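Local coordinates for PixA inclusion body protein (Burkholderia cenocepacia, PDB 4LZK) that is of unknown function but belongs to the PixA family of bacterial inclusion body proteins, at residues D91-Q103 and T160-K172. Residues are numbered along the deposited sequence; the frame is centred on the assembly and turned at random.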
ATOM      1  N   ASP C  91      14.035 -14.561  12.671  1.00 12.26           N
ATOM      2  CA  ASP C  91      15.413 -14.429  12.202  1.00 14.69           C
ATOM      3  C   ASP C  91      16.218 -15.706  12.240  1.00 14.27           C
ATOM      4  O   ASP C  91      17.428 -15.686  12.568  1.00 14.33           O
ATOM      5  CB  ASP C  91      16.149 -13.308  12.957  1.00 17.66           C
ATOM      6  CG  ASP C  91      17.325 -12.783  12.164  1.00 19.10           C
ATOM      7  OD1 ASP C  91      17.326 -12.979  10.920  1.00 18.64           O
ATOM      8  OD2 ASP C  91      18.240 -12.180  12.740  1.00 22.17           O
ATOM      9  N   ASN C  92      15.560 -16.827  11.902  1.00 13.80           N
ATOM     10  CA  ASN C  92      16.216 -18.164  11.904  1.00 13.61           C
ATOM     11  C   ASN C  92      16.778 -18.561  13.273  1.00 14.52           C
ATOM     12  O   ASN C  92      17.714 -19.386  13.353  1.00 15.45           O
ATOM     13  CB  ASN C  92      17.303 -18.255  10.847  1.00 13.28           C
ATOM     14  CG  ASN C  92      16.733 -18.408   9.447  1.00 12.80           C
ATOM     15  OD1 ASN C  92      15.539 -18.462   9.250  1.00 14.58           O
ATOM     16  ND2 ASN C  92      17.609 -18.430   8.453  1.00 15.03           N
ATOM     17  N   SER C  93      16.193 -18.027  14.320  1.00 14.68           N
ATOM     18  CA  SER C  93      16.608 -18.366  15.716  1.00 18.20           C
ATOM     19  C   SER C  93      15.954 -19.705  16.207  1.00 20.15           C
ATOM     20  O   SER C  93      16.419 -20.297  17.120  1.00 25.55           O
ATOM     21  CB  SER C  93      16.263 -17.232  16.667  1.00 15.95           C
ATOM     22  OG  SER C  93      14.887 -17.066  16.800  1.00 16.41           O
ATOM     23  N   GLY C  94      14.858 -20.096  15.602  1.00 20.11           N
ATOM     24  CA  GLY C  94      14.096 -21.306  15.947  1.00 24.74           C
ATOM     25  C   GLY C  94      13.935 -22.157  14.707  1.00 21.54           C
ATOM     26  O   GLY C  94      14.911 -22.836  14.301  1.00 25.16           O
ATOM     27  N   ASP C  95      12.786 -22.079  14.051  1.00 22.47           N
ATOM     28  CA  ASP C  95      12.713 -22.608  12.673  1.00 23.40           C
ATOM     29  C   ASP C  95      13.741 -21.784  11.878  1.00 22.68           C
ATOM     30  O   ASP C  95      14.032 -20.639  12.241  1.00 22.06           O
ATOM     31  CB  ASP C  95      11.362 -22.380  11.986  1.00 26.11           C
ATOM     32  CG  ASP C  95      10.128 -22.883  12.778  1.00 34.98           C
ATOM     33  OD1 ASP C  95      10.222 -23.930  13.453  1.00 32.07           O
ATOM     34  OD2 ASP C  95       9.020 -22.227  12.632  1.00 41.92           O
ATOM     35  N   ALA C  96      14.345 -22.366  10.853  1.00 23.63           N
ATOM     36  CA  ALA C  96      15.250 -21.580   9.975  1.00 20.37           C
ATOM     37  C   ALA C  96      14.751 -21.812   8.543  1.00 22.40           C
ATOM     38  O   ALA C  96      14.395 -22.969   8.176  1.00 21.71           O
ATOM     39  CB  ALA C  96      16.629 -22.072  10.094  1.00 19.49           C
ATOM     40  N   ALA C  97      14.709 -20.766   7.742  1.00 18.09           N
ATOM     41  CA  ALA C  97      14.406 -20.910   6.347  1.00 17.95           C
ATOM     42  C   ALA C  97      15.680 -20.551   5.622  1.00 17.14           C
ATOM     43  O   ALA C  97      16.162 -19.418   5.759  1.00 14.86           O
ATOM     44  CB  ALA C  97      13.327 -19.968   5.945  1.00 19.58           C
ATOM     45  N   LEU C  98      16.253 -21.499   4.917  1.00 15.34           N
ATOM     46  CA  LEU C  98      17.564 -21.315   4.283  1.00 16.25           C
ATOM     47  C   LEU C  98      17.444 -21.530   2.778  1.00 15.06           C
ATOM     48  O   LEU C  98      17.170 -22.608   2.322  1.00 13.65           O
ATOM     49  CB  LEU C  98      18.528 -22.308   4.866  1.00 17.89           C
ATOM     50  CG  LEU C  98      18.725 -22.129   6.374  1.00 18.05           C
ATOM     51  CD1 LEU C  98      19.571 -23.272   6.854  1.00 20.35           C
ATOM     52  CD2 LEU C  98      19.430 -20.844   6.675  1.00 17.83           C
ATOM     53  N   ILE C  99      17.701 -20.480   2.026  1.00 13.70           N
ATOM     54  CA  ILE C  99      17.694 -20.530   0.581  1.00 14.07           C
ATOM     55  C   ILE C  99      18.853 -21.432   0.061  1.00 13.91           C
ATOM     56  O   ILE C  99      19.961 -21.328   0.556  1.00 13.69           O
ATOM     57  CB  ILE C  99      17.866 -19.123  -0.006  1.00 14.11           C
ATOM     58  CG1 ILE C  99      16.683 -18.215   0.346  1.00 16.36           C
ATOM     59  CG2 ILE C  99      17.974 -19.175  -1.506  1.00 14.15           C
ATOM     60  CD1 ILE C  99      16.967 -16.774  -0.018  1.00 16.02           C
ATOM     61  N   TYR C 100      18.577 -22.257  -0.929  1.00 13.47           N
ATOM     62  CA  TYR C 100      19.630 -23.062  -1.566  1.00 14.91           C
ATOM     63  C   TYR C 100      19.668 -22.902  -3.050  1.00 16.27           C
ATOM     64  O   TYR C 100      20.627 -23.268  -3.701  1.00 14.22           O
ATOM     65  CB  TYR C 100      19.493 -24.543  -1.217  1.00 14.49           C
ATOM     66  CG  TYR C 100      18.245 -25.231  -1.676  1.00 14.68           C
ATOM     67  CD1 TYR C 100      17.092 -25.226  -0.879  1.00 14.29           C
ATOM     68  CD2 TYR C 100      18.205 -25.940  -2.858  1.00 14.36           C
ATOM     69  CE1 TYR C 100      15.970 -25.918  -1.276  1.00 15.68           C
ATOM     70  CE2 TYR C 100      17.082 -26.641  -3.277  1.00 16.76           C
ATOM     71  CZ  TYR C 100      15.938 -26.618  -2.483  1.00 16.45           C
ATOM     72  OH  TYR C 100      14.805 -27.292  -2.944  1.00 16.09           O
ATOM     73  N   HIS C 101      18.699 -22.231  -3.613  1.00 16.33           N
ATOM     74  CA  HIS C 101      18.733 -22.016  -5.064  1.00 17.66           C
ATOM     75  C   HIS C 101      17.860 -20.893  -5.606  1.00 16.79           C
ATOM     76  O   HIS C 101      16.796 -20.626  -5.068  1.00 13.67           O
ATOM     77  CB  HIS C 101      18.241 -23.283  -5.734  1.00 21.23           C
ATOM     78  CG  HIS C 101      18.615 -23.351  -7.156  1.00 28.25           C
ATOM     79  ND1 HIS C 101      17.715 -23.686  -8.162  1.00 36.73           N
ATOM     80  CD2 HIS C 101      19.784 -23.045  -7.771  1.00 33.75           C
ATOM     81  CE1 HIS C 101      18.338 -23.630  -9.327  1.00 35.77           C
ATOM     82  NE2 HIS C 101      19.577 -23.217  -9.122  1.00 40.18           N
ATOM     83  N   VAL C 102      18.310 -20.223  -6.669  1.00 14.89           N
ATOM     84  CA  VAL C 102      17.477 -19.251  -7.382  1.00 15.29           C
ATOM     85  C   VAL C 102      17.557 -19.547  -8.862  1.00 18.29           C
ATOM     86  O   VAL C 102      18.653 -19.841  -9.386  1.00 18.33           O
ATOM     87  CB  VAL C 102      17.940 -17.785  -7.119  1.00 19.16           C
ATOM     88  CG1 VAL C 102      17.100 -16.826  -7.855  1.00 18.97           C
ATOM     89  CG2 VAL C 102      17.997 -17.455  -5.673  1.00 19.32           C
ATOM     90  N   GLN C 103      16.437 -19.496  -9.554  1.00 16.74           N
ATOM     91  CA  GLN C 103      16.377 -19.729 -10.992  1.00 16.67           C
ATOM     92  C   GLN C 103      15.320 -18.965 -11.707  1.00 18.56           C
ATOM     93  O   GLN C 103      14.345 -18.453 -11.099  1.00 16.09           O
ATOM     94  CB  GLN C 103      16.195 -21.202 -11.272  1.00 18.11           C
ATOM     95  CG  GLN C 103      14.878 -21.817 -10.990  1.00 20.12           C
ATOM     96  CD  GLN C 103      15.021 -23.327 -10.936  1.00 28.72           C
ATOM     97  OE1 GLN C 103      15.474 -23.852  -9.931  1.00 32.28           O
ATOM     98  NE2 GLN C 103      14.631 -24.018 -12.010  1.00 30.36           N
ATOM     99  N   THR C 160      12.676 -19.020  -6.095  1.00 12.58           N
ATOM    100  CA  THR C 160      13.696 -19.174  -5.038  1.00 12.73           C
ATOM    101  C   THR C 160      13.269 -20.377  -4.181  1.00 13.05           C
ATOM    102  O   THR C 160      12.151 -20.372  -3.618  1.00 11.34           O
ATOM    103  CB  THR C 160      13.784 -17.935  -4.189  1.00 14.17           C
ATOM    104  OG1 THR C 160      14.187 -16.790  -5.020  1.00 16.48           O
ATOM    105  CG2 THR C 160      14.759 -18.153  -3.056  1.00 15.50           C
ATOM    106  N   SER C 161      14.125 -21.385  -4.075  1.00 11.52           N
ATOM    107  CA  SER C 161      13.854 -22.570  -3.313  1.00 12.88           C
ATOM    108  C   SER C 161      14.638 -22.534  -1.979  1.00 13.88           C
ATOM    109  O   SER C 161      15.755 -22.038  -1.919  1.00 16.56           O
ATOM    110  CB  SER C 161      14.288 -23.803  -4.074  1.00 14.05           C
ATOM    111  OG  SER C 161      13.604 -23.855  -5.295  1.00 15.00           O
ATOM    112  N   PHE C 162      13.993 -22.966  -0.910  1.00 15.61           N
ATOM    113  CA  PHE C 162      14.572 -22.914   0.406  1.00 13.59           C
ATOM    114  C   PHE C 162      14.213 -24.136   1.209  1.00 14.10           C
ATOM    115  O   PHE C 162      13.212 -24.803   0.992  1.00 15.77           O
ATOM    116  CB  PHE C 162      14.143 -21.652   1.153  1.00 13.54           C
ATOM    117  CG  PHE C 162      12.682 -21.615   1.573  1.00 12.33           C
ATOM    118  CD1 PHE C 162      11.689 -21.095   0.717  1.00 12.57           C
ATOM    119  CD2 PHE C 162      12.285 -21.981   2.855  1.00 11.51           C
ATOM    120  CE1 PHE C 162      10.396 -21.022   1.115  1.00 12.32           C
ATOM    121  CE2 PHE C 162      10.951 -21.912   3.225  1.00 11.06           C
ATOM    122  CZ  PHE C 162      10.026 -21.420   2.372  1.00 12.22           C
ATOM    123  N   ALA C 163      15.087 -24.445   2.157  1.00 13.83           N
ATOM    124  CA  ALA C 163      14.815 -25.556   3.096  1.00 15.27           C
ATOM    125  C   ALA C 163      14.268 -24.961   4.356  1.00 17.91           C
ATOM    126  O   ALA C 163      14.779 -23.946   4.860  1.00 19.11           O
ATOM    127  CB  ALA C 163      16.095 -26.322   3.402  1.00 16.74           C
ATOM    128  N   LEU C 164      13.189 -25.545   4.864  1.00 16.76           N
ATOM    129  CA  LEU C 164      12.640 -25.156   6.132  1.00 16.14           C
ATOM    130  C   LEU C 164      13.069 -26.205   7.207  1.00 19.05           C
ATOM    131  O   LEU C 164      12.725 -27.411   7.123  1.00 16.11           O
ATOM    132  CB  LEU C 164      11.141 -25.053   5.986  1.00 17.41           C
ATOM    133  CG  LEU C 164      10.401 -24.222   6.979  1.00 19.22           C
ATOM    134  CD1 LEU C 164       8.970 -24.114   6.615  1.00 20.73           C
ATOM    135  CD2 LEU C 164      10.499 -24.765   8.365  1.00 21.02           C
ATOM    136  N   TYR C 165      13.811 -25.746   8.203  1.00 19.35           N
ATOM    137  CA  TYR C 165      14.249 -26.664   9.288  1.00 25.16           C
ATOM    138  C   TYR C 165      13.487 -26.322  10.535  1.00 27.95           C
ATOM    139  O   TYR C 165      13.167 -25.133  10.758  1.00 27.07           O
ATOM    140  CB  TYR C 165      15.748 -26.569   9.545  1.00 22.97           C
ATOM    141  CG  TYR C 165      16.574 -27.126   8.487  1.00 25.16           C
ATOM    142  CD1 TYR C 165      16.896 -28.482   8.435  1.00 25.21           C
ATOM    143  CD2 TYR C 165      17.036 -26.304   7.474  1.00 27.03           C
ATOM    144  CE1 TYR C 165      17.666 -28.982   7.413  1.00 28.71           C
ATOM    145  CE2 TYR C 165      17.796 -26.781   6.486  1.00 27.93           C
ATOM    146  CZ  TYR C 165      18.082 -28.128   6.428  1.00 27.41           C
ATOM    147  OH  TYR C 165      18.830 -28.551   5.370  1.00 33.56           O
ATOM    148  N   THR C 166      13.103 -27.326  11.343  1.00 27.38           N
ATOM    149  CA  THR C 166      12.521 -26.939  12.600  1.00 29.25           C
ATOM    150  C   THR C 166      13.518 -27.177  13.726  1.00 27.34           C
ATOM    151  O   THR C 166      14.423 -27.977  13.598  1.00 32.42           O
ATOM    152  CB  THR C 166      11.197 -27.669  12.973  1.00 36.22           C
ATOM    153  OG1 THR C 166      11.329 -29.084  12.754  1.00 34.62           O
ATOM    154  CG2 THR C 166      10.036 -27.092  12.197  1.00 39.98           C
ATOM    155  N   ARG C 167      13.315 -26.450  14.803  1.00 30.21           N
ATOM    156  CA  ARG C 167      14.157 -26.547  16.024  1.00 37.90           C
ATOM    157  C   ARG C 167      13.468 -27.489  16.934  1.00 33.79           C
ATOM    158  O   ARG C 167      12.337 -27.219  17.348  1.00 36.96           O
ATOM    159  CB  ARG C 167      14.230 -25.204  16.787  1.00 41.97           C
ATOM    160  CG  ARG C 167      15.104 -25.285  18.040  1.00 43.86           C
ATOM    161  CD  ARG C 167      14.831 -24.199  19.064  1.00 43.70           C
ATOM    162  NE  ARG C 167      15.853 -24.184  20.123  1.00 46.57           N
ATOM    163  CZ  ARG C 167      16.939 -23.405  20.126  1.00 51.63           C
ATOM    164  NH1 ARG C 167      17.123 -22.517  19.140  1.00 50.38           N
ATOM    165  NH2 ARG C 167      17.821 -23.471  21.138  1.00 50.47           N
ATOM    166  N   SER C 168      14.109 -28.599  17.221  1.00 40.48           N
ATOM    167  CA  SER C 168      13.482 -29.656  18.033  1.00 46.99           C
ATOM    168  C   SER C 168      13.968 -29.605  19.455  1.00 46.27           C
ATOM    169  O   SER C 168      13.133 -29.480  20.329  1.00 48.09           O
ATOM    170  CB  SER C 168      13.734 -31.049  17.461  1.00 56.58           C
ATOM    171  OG  SER C 168      13.303 -32.015  18.410  1.00 62.66           O
ATOM    172  N   GLN C 169      15.279 -29.737  19.715  1.00 41.49           N
ATOM    173  CA  GLN C 169      15.771 -29.497  21.103  1.00 53.39           C
ATOM    174  C   GLN C 169      17.236 -29.139  21.086  1.00 56.89           C
ATOM    175  O   GLN C 169      18.148 -30.010  21.228  1.00 50.03           O
ATOM    176  CB  GLN C 169      15.615 -30.725  22.007  1.00 53.13           C
ATOM    177  CG  GLN C 169      14.230 -30.957  22.562  1.00 52.74           C
ATOM    178  CD  GLN C 169      13.777 -32.379  22.294  1.00 48.00           C
ATOM    179  OE1 GLN C 169      14.102 -33.262  23.058  1.00 52.00           O
ATOM    180  NE2 GLN C 169      13.039 -32.597  21.194  1.00 42.19           N
ATOM    181  N   ASN C 170      17.446 -27.850  20.888  1.00 58.61           N
ATOM    182  CA  ASN C 170      18.735 -27.333  20.542  1.00 58.85           C
ATOM    183  C   ASN C 170      19.336 -28.090  19.341  1.00 51.18           C
ATOM    184  O   ASN C 170      20.534 -28.196  19.216  1.00 45.84           O
ATOM    185  CB  ASN C 170      19.599 -27.331  21.803  1.00 62.10           C
ATOM    186  CG  ASN C 170      18.886 -26.630  22.972  1.00 67.78           C
ATOM    187  OD1 ASN C 170      18.101 -25.675  22.771  1.00 59.02           O
ATOM    188  ND2 ASN C 170      19.134 -27.109  24.196  1.00 69.14           N
ATOM    189  N   ARG C 171      18.457 -28.553  18.437  1.00 49.81           N
ATOM    190  CA  ARG C 171      18.825 -29.272  17.190  1.00 49.65           C
ATOM    191  C   ARG C 171      17.801 -29.103  16.025  1.00 52.72           C
ATOM    192  O   ARG C 171      16.587 -29.188  16.247  1.00 46.36           O
ATOM    193  CB  ARG C 171      18.974 -30.756  17.482  1.00 40.39           C
ATOM    194  N   LYS C 172      18.315 -28.896  14.798  1.00 55.70           N
ATOM    195  CA  LYS C 172      17.493 -28.711  13.582  1.00 50.77           C
ATOM    196  C   LYS C 172      17.065 -30.042  12.973  1.00 39.79           C
ATOM    197  O   LYS C 172      17.809 -30.970  13.007  1.00 50.54           O
ATOM    198  CB  LYS C 172      18.259 -27.917  12.506  1.00 51.44           C
ATOM    199  CG  LYS C 172      18.992 -26.701  13.022  1.00 59.60           C
ATOM    200  CD  LYS C 172      18.448 -25.399  12.442  1.00 63.58           C
ATOM    201  CE  LYS C 172      19.501 -24.288  12.479  1.00 69.14           C
ATOM    202  NZ  LYS C 172      20.802 -24.658  11.834  1.00 68.32           N
TER
HETATM  203  O   HOH W   1      15.077 -22.385  -7.270  1.00 16.41           O
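Ala96 and Tyr165 form the first of three hydrogen-bonded pairs that join strands 96-105 and 154-167 antiparallel. Tyr165 N gives Ala96 O a nearly straight bond of 2.8 Å, and Ala96 N returns one to Tyr165 O. Leu98 and Ala163 exchange the next two bonds, and Ser161 N reaches His101 O. Ser161 O accepts Tyr100 N at 3.0 Å and His101 N only weakly. Two residues thus face one, and the register shifts by one.

Tyr100 lies at this step. CG sits between its backbone N and carbonyl carbon (chi1 63°), which brings the ring over the neighbouring strand. Ser161 CB lies over one ring face, 4.0 Å from the centroid, as a CH-pi contact. Ala163 N meets the ring edge. The Tyr100 hydroxyl bonds to Ala42 O, which ties down the far end of the ring.

Apolar contacts occupy both faces of the sheet. On one, Ala97 CB touches Phe162 CD2 at 3.8 Å, and Ile99 CG2 meets Thr160 CG2 at 3.7 Å. Leu84 of strand 81-88 covers Ile99, Val102 and Thr160 there. Thr160 OG1, beside the Val102 methyls, is bonded to Trp182 NE1. On the other face, Leu98 CD1 packs on Tyr165 CE2, the two side chains crossing at about a right angle.

Polar groups anchor the turn before strand 96-105. Asn92 OD1 accepts Ala97 N at 2.9 Å, while its ND2 donates to Ala97 O. Asp95 OD1 lies 3.4 Å from Thr166 CG2. Asp95 OD1 also forms a salt bridge with Lys32 NZ, and Asp95 OD2 a hydrogen bond with Thr28 OG1. They tie the residue just before the strand to helix 28-34.

Water 1 bridges Ser161 OG and Gln103 OE1. The whole is an antiparallel strand pair interrupted by a classic beta bulge, within a mixed sheet that strand 172-186 continues.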